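PDB 4C2L: endo-xylogalacturonan hydrolase A from Aspergillus tubingensis, which degrades xylogalacturonan, the xylose-substituted galacturonan of the hairy regions of pectin, as a secreted family 28 glycoside hydrolase. Local coordinates for residues A[39-45]-A[64-70]; A[338-344]-A[366-372]. All coordinates share one frame; numbering follows the deposited sequence.

The two contacts of this elongated beta-helix lie near its two ends. Contact 1 lies where helix 32-42 meets the first coils, and contact 2 pairs two of the last strands of the parallel wall that runs from strand 95-97 to strand 383-384. They fall on opposite sides of the chain's centre: the centres of contacts 1 and 2 lie about 27 and 25 Å from it, their own centres are about 51 Å apart and their nearest atoms about 39 Å. Both lie away from Asp210 and His233, the probable catalytic residues. In contact 1, the side chain of Leu39 is about 13 Å from a bound alpha-D-mannopyranose (MAN).

Contact 1: A[39-45]-A[64-70]; sequences LSSCGNG and LGSCSDC. With SO4 (sulfate ion), chain K.
The N-terminal cap of a right-handed parallel beta-helix, the fold of family 28, is where Leu39 of helix 32-42 packs on the loop 64-70, whose second half is closed by the Cys67-Cys70 disulfide. Placing CG opposite its backbone N (chi1 -159°) lets Leu39 spread its two methyls over the loop: CD1 approaches Cys70 SG at 4.0 Å, and CD2 meets Leu64 CD2 at 3.9 Å. Ile48 and Ile72, from strands 47-50 and 70-74, also touch this leucine, which thereby joins helix to coil. From the loop, Ser66 OG presses against Leu39 CG at 3.3 Å; a type I turn runs from Leu64 to Cys67, where the disulfide begins.

Beyond the helix, backbone pairing takes over. Ser68 N donates an almost straight bond to Gly43 O (2.8 Å, 169° at the hydrogen), and Gly45 N returns a weak one to Ser68 O, so that the backbones of Asn44 and Ser68 form a single bridge. Gly43 O is crowded as well, with Cys70 CB only 3.2 Å away. Waters bridge the polar edge: one lies between Leu39 O and Ser66 O, another between Asn44 OD1 and Ser68 O. Asn44 sits at the centre of an inverse gamma turn; on the other end of its amide, ND2 donates to O2 of a sulfate, probably from the crystallisation liquor, at 3.1 Å and 152°.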
loop_
_atom_site.group_PDB
_atom_site.type_symbol
_atom_site.label_atom_id
_atom_site.label_comp_id
_atom_site.label_asym_id
_atom_site.label_seq_id
_atom_site.Cartn_x
_atom_site.Cartn_y
_atom_site.Cartn_z
ATOM N N LEU A 39 -8.237 11.812 24.363
ATOM C CA LEU A 39 -9.155 10.994 23.576
ATOM C C LEU A 39 -10.210 10.329 24.459
ATOM O O LEU A 39 -11.386 10.283 24.111
ATOM C CB LEU A 39 -8.406 9.947 22.735
ATOM C CG LEU A 39 -9.198 9.407 21.539
ATOM C CD1 LEU A 39 -9.429 10.502 20.496
ATOM C CD2 LEU A 39 -8.479 8.230 20.893
ATOM N N SER A 40 -9.795 9.814 25.608
ATOM C CA SER A 40 -10.745 9.183 26.510
ATOM C C SER A 40 -11.765 10.199 27.029
ATOM O O SER A 40 -12.968 9.904 27.151
ATOM C CB SER A 40 -10.017 8.530 27.684
ATOM O OG SER A 40 -10.931 7.670 28.337
ATOM N N SER A 41 -11.287 11.403 27.303
ATOM C CA SER A 41 -12.145 12.435 27.861
ATOM C C SER A 41 -13.141 12.989 26.819
ATOM O O SER A 41 -14.326 13.163 27.127
ATOM C CB SER A 41 -11.292 13.548 28.456
ATOM O OG SER A 41 -12.116 14.589 28.953
ATOM N N CYS A 42 -12.661 13.239 25.601
ATOM C CA CYS A 42 -13.450 13.906 24.554
ATOM C C CYS A 42 -13.887 13.017 23.387
ATOM O O CYS A 42 -14.696 13.445 22.554
ATOM C CB CYS A 42 -12.684 15.108 24.000
ATOM S SG CYS A 42 -12.772 16.558 25.071
ATOM N N GLY A 43 -13.366 11.795 23.323
ATOM C CA GLY A 43 -13.522 10.942 22.140
ATOM C C GLY A 43 -14.877 10.307 21.902
ATOM O O GLY A 43 -15.092 9.707 20.852
ATOM N N ASN A 44 -15.788 10.422 22.869
ATOM C CA ASN A 44 -17.158 9.980 22.672
ATOM C C ASN A 44 -17.954 11.097 21.996
ATOM O O ASN A 44 -18.685 11.853 22.643
ATOM C CB ASN A 44 -17.812 9.518 23.983
ATOM C CG ASN A 44 -19.128 8.782 23.755
ATOM O OD1 ASN A 44 -19.420 8.337 22.647
ATOM N ND2 ASN A 44 -19.931 8.653 24.808
ATOM N N GLY A 45 -17.763 11.226 20.689
ATOM C CA GLY A 45 -18.466 12.236 19.916
ATOM C C GLY A 45 -17.840 13.618 19.889
ATOM O O GLY A 45 -18.409 14.544 19.311
ATOM N N LEU A 64 -5.863 4.420 19.537
ATOM C CA LEU A 64 -6.999 5.333 19.342
ATOM C C LEU A 64 -8.347 4.697 19.695
ATOM O O LEU A 64 -9.409 5.217 19.327
ATOM C CB LEU A 64 -7.018 5.868 17.901
ATOM C CG LEU A 64 -5.769 6.646 17.465
ATOM C CD1 LEU A 64 -5.986 7.234 16.065
ATOM C CD2 LEU A 64 -5.420 7.748 18.462
ATOM N N GLY A 65 -8.295 3.612 20.458
ATOM C CA GLY A 65 -9.486 2.810 20.720
ATOM C C GLY A 65 -10.627 3.507 21.440
ATOM O O GLY A 65 -11.760 3.058 21.348
ATOM N N SER A 66 -10.366 4.596 22.149
ATOM C CA SER A 66 -11.461 5.257 22.874
ATOM C C SER A 66 -12.275 6.194 21.974
ATOM O O SER A 66 -13.247 6.805 22.407
ATOM C CB SER A 66 -10.935 5.990 24.102
ATOM O OG SER A 66 -10.137 7.065 23.690
ATOM N N CYS A 67 -11.873 6.294 20.716
ATOM C CA CYS A 67 -12.586 7.106 19.749
ATOM C C CYS A 67 -13.922 6.452 19.429
ATOM O O CYS A 67 -13.973 5.285 19.076
ATOM C CB CYS A 67 -11.767 7.207 18.468
ATOM S SG CYS A 67 -12.629 8.101 17.165
ATOM N N SER A 68 -15.004 7.212 19.543
ATOM C CA SER A 68 -16.310 6.738 19.082
ATOM C C SER A 68 -17.003 7.944 18.460
ATOM O O SER A 68 -17.492 8.825 19.167
ATOM C CB SER A 68 -17.105 6.172 20.264
ATOM O OG SER A 68 -18.397 5.772 19.864
ATOM N N ASP A 69 -17.003 7.997 17.132
ATOM C CA ASP A 69 -17.459 9.184 16.385
ATOM C C ASP A 69 -16.671 10.412 16.798
ATOM O O ASP A 69 -17.239 11.490 17.018
ATOM C CB ASP A 69 -18.967 9.413 16.571
ATOM C CG ASP A 69 -19.787 8.221 16.140
ATOM O OD1 ASP A 69 -19.633 7.788 14.979
ATOM O OD2 ASP A 69 -20.583 7.701 16.965
ATOM N N CYS A 70 -15.359 10.240 16.926
ATOM C CA CYS A 70 -14.493 11.318 17.372
ATOM C C CYS A 70 -13.845 11.983 16.174
ATOM O O CYS A 70 -13.796 11.418 15.073
ATOM C CB CYS A 70 -13.423 10.803 18.342
ATOM S SG CYS A 70 -12.037 9.996 17.527
HETATM S S SO4 K . -19.461 12.102 27.003
HETATM O O1 SO4 K . -19.242 12.699 25.666
HETATM O O2 SO4 K . -19.096 10.669 26.961
HETATM O O3 SO4 K . -20.888 12.237 27.376
HETATM O O4 SO4 K . -18.628 12.806 28.004
HETATM O O HOH W 1 -13.596 8.305 24.617
HETATM O O HOH W 2 -20.390 8.489 19.992
HETATM O O HOH W 3 -20.242 5.692 22.355
#

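Contact 2: A[338-344]-A[366-372]; sequences PVVANLD and KSEVLCA
Val339 and Leu370 meet side chain to side chain, crossing at about a right angle, with Val339 CG1 3.7 Å from Leu370 CG. The valine's other methyl, CG2, lies near OE2 of Glu368; the extended chain of that residue lies beside the ring of Pro338 and brings OE1 to 3.5 Å from Pro338 CG. That ring, which follows a cis peptide bond, also rests its CB on Lys366 CB. On the other face Val369 CG1 touches both Leu343 CD1, at 3.8 Å, and Ala341 CB. Back on the Val339 face, Asp344 OD1 abuts Ala372 CB at 3.2 Å.

Five backbone hydrogen bonds set these positions and define two parallel strands, their axes 4.7 Å apart and inclined by 3°. The pairing joins successive coils of the right-handed parallel beta-helix of family 28, strand 339-344 belonging to the fifth PbH1 repeat (315-357). Glu368 N reaches Pro338 O from above the carbonyl plane, whereas Val340 N addresses Glu368 O nearly along the C=O axis, at 2.8 Å. Here the register slips by one residue, a beta bulge with Val340 as the extra residue, and Ala341 N is left buried without a partner. Regular pairing then resumes: Leu370 N bonds to Ala341 O, Leu343 N to Leu370 O with an angle of 172° at the hydrogen, and Ala372 N to Leu343 O.

Further out, the amide of Asn342 is gripped at both ends, ND2 bonding to Tyr296 OH and OD1 accepting from Ser387 N of the C-terminal tail. Cys371 is tied to Cys382 by a disulfide. Strand 339-344 is flanked by strand 296-301 on its other edge, strand 368-372 likewise by 383-384, and Leu343 packs on Phe298 and on Ile355 of strand 350-358.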
loop_
_atom_site.group_PDB
_atom_site.type_symbol
_atom_site.label_atom_id
_atom_site.label_comp_id
_atom_site.label_asym_id
_atom_site.label_seq_id
_atom_site.Cartn_x
_atom_site.Cartn_y
_atom_site.Cartn_z
ATOM N N PRO A 338 13.140 -4.002 -25.160
ATOM C CA PRO A 338 11.880 -3.496 -25.723
ATOM C C PRO A 338 10.583 -3.936 -25.016
ATOM O O PRO A 338 9.494 -3.532 -25.427
ATOM C CB PRO A 338 11.895 -4.092 -27.130
ATOM C CG PRO A 338 12.555 -5.412 -26.935
ATOM C CD PRO A 338 13.599 -5.215 -25.867
ATOM N N VAL A 339 10.717 -4.743 -23.969
ATOM C CA VAL A 339 9.564 -5.315 -23.272
ATOM C C VAL A 339 8.931 -4.272 -22.348
ATOM O O VAL A 339 9.621 -3.698 -21.501
ATOM C CB VAL A 339 9.971 -6.576 -22.474
ATOM C CG1 VAL A 339 8.767 -7.172 -21.753
ATOM C CG2 VAL A 339 10.602 -7.610 -23.406
ATOM N N VAL A 340 7.631 -4.039 -22.518
ATOM C CA VAL A 340 6.892 -3.074 -21.685
ATOM C C VAL A 340 5.936 -3.764 -20.702
ATOM O O VAL A 340 5.389 -3.119 -19.800
ATOM C CB VAL A 340 6.113 -2.059 -22.541
ATOM C CG1 VAL A 340 7.067 -1.285 -23.453
ATOM C CG2 VAL A 340 5.026 -2.754 -23.362
ATOM N N ALA A 341 5.727 -5.065 -20.892
ATOM C CA ALA A 341 4.850 -5.846 -20.002
ATOM C C ALA A 341 5.253 -7.310 -20.010
ATOM O O ALA A 341 5.665 -7.830 -21.040
ATOM C CB ALA A 341 3.393 -5.690 -20.415
ATOM N N ASN A 342 5.120 -7.974 -18.862
ATOM C CA ASN A 342 5.478 -9.380 -18.726
ATOM C C ASN A 342 4.289 -10.086 -18.088
ATOM O O ASN A 342 4.072 -9.991 -16.877
ATOM C CB ASN A 342 6.734 -9.530 -17.852
ATOM C CG ASN A 342 7.387 -10.901 -17.979
ATOM O OD1 ASN A 342 6.736 -11.899 -18.304
ATOM N ND2 ASN A 342 8.692 -10.956 -17.727
ATOM N N LEU A 343 3.500 -10.766 -18.911
ATOM C CA LEU A 343 2.249 -11.367 -18.453
ATOM C C LEU A 343 2.460 -12.862 -18.350
ATOM O O LEU A 343 2.154 -13.621 -19.286
ATOM C CB LEU A 343 1.102 -11.027 -19.412
ATOM C CG LEU A 343 0.930 -9.570 -19.860
ATOM C CD1 LEU A 343 -0.258 -9.393 -20.797
ATOM C CD2 LEU A 343 0.798 -8.638 -18.661
ATOM N N ASP A 344 3.022 -13.283 -17.220
ATOM C CA ASP A 344 3.317 -14.685 -17.007
ATOM C C ASP A 344 2.184 -15.385 -16.241
ATOM O O ASP A 344 2.325 -15.693 -15.054
ATOM C CB ASP A 344 4.662 -14.867 -16.284
ATOM C CG ASP A 344 5.208 -16.282 -16.426
ATOM O OD1 ASP A 344 5.102 -16.847 -17.538
ATOM O OD2 ASP A 344 5.740 -16.834 -15.443
ATOM N N LYS A 366 9.899 0.785 -29.225
ATOM C CA LYS A 366 9.285 -0.544 -29.322
ATOM C C LYS A 366 8.317 -0.797 -28.165
ATOM O O LYS A 366 8.312 -0.035 -27.187
ATOM C CB LYS A 366 10.360 -1.621 -29.393
ATOM C CG LYS A 366 11.070 -1.626 -30.739
ATOM C CD LYS A 366 12.386 -2.371 -30.677
ATOM C CE LYS A 366 13.051 -2.381 -32.043
ATOM N NZ LYS A 366 14.215 -3.310 -32.054
ATOM N N SER A 367 7.494 -1.845 -28.281
ATOM C CA SER A 367 6.465 -2.143 -27.266
ATOM C C SER A 367 6.101 -3.628 -27.190
ATOM O O SER A 367 4.947 -4.032 -27.395
ATOM C CB SER A 367 5.215 -1.301 -27.512
ATOM O OG SER A 367 4.737 -1.520 -28.830
ATOM N N GLU A 368 7.092 -4.439 -26.877
ATOM C CA GLU A 368 6.911 -5.866 -26.806
ATOM C C GLU A 368 6.203 -6.261 -25.502
ATOM O O GLU A 368 6.486 -5.714 -24.439
ATOM C CB GLU A 368 8.285 -6.504 -26.898
ATOM C CG GLU A 368 8.328 -8.006 -27.039
ATOM C CD GLU A 368 9.741 -8.489 -27.315
ATOM O OE1 GLU A 368 10.415 -7.895 -28.185
ATOM O OE2 GLU A 368 10.177 -9.450 -26.653
ATOM N N VAL A 369 5.259 -7.191 -25.609
ATOM C CA VAL A 369 4.575 -7.741 -24.440
ATOM C C VAL A 369 4.885 -9.235 -24.390
ATOM O O VAL A 369 4.514 -9.994 -25.305
ATOM C CB VAL A 369 3.049 -7.484 -24.512
ATOM C CG1 VAL A 369 2.318 -8.157 -23.348
ATOM C CG2 VAL A 369 2.751 -5.989 -24.543
ATOM N N LEU A 370 5.578 -9.662 -23.342
ATOM C CA LEU A 370 5.859 -11.074 -23.145
ATOM C C LEU A 370 4.638 -11.733 -22.524
ATOM O O LEU A 370 4.033 -11.168 -21.609
ATOM C CB LEU A 370 7.067 -11.281 -22.237
ATOM C CG LEU A 370 8.403 -10.722 -22.736
ATOM C CD1 LEU A 370 9.480 -11.162 -21.767
ATOM C CD2 LEU A 370 8.702 -11.203 -24.158
ATOM N N CYS A 371 4.267 -12.910 -23.039
ATOM C CA CYS A 371 3.067 -13.607 -22.555
ATOM C C CYS A 371 3.291 -15.094 -22.369
ATOM O O CYS A 371 4.023 -15.726 -23.141
ATOM C CB CYS A 371 1.911 -13.452 -23.538
ATOM S SG CYS A 371 1.383 -11.771 -23.918
ATOM N N ALA A 372 2.651 -15.644 -21.341
ATOM C CA ALA A 372 2.484 -17.082 -21.209
ATOM C C ALA A 372 1.068 -17.319 -20.708
ATOM O O ALA A 372 0.615 -16.639 -19.778
ATOM C CB ALA A 372 3.499 -17.662 -20.236
#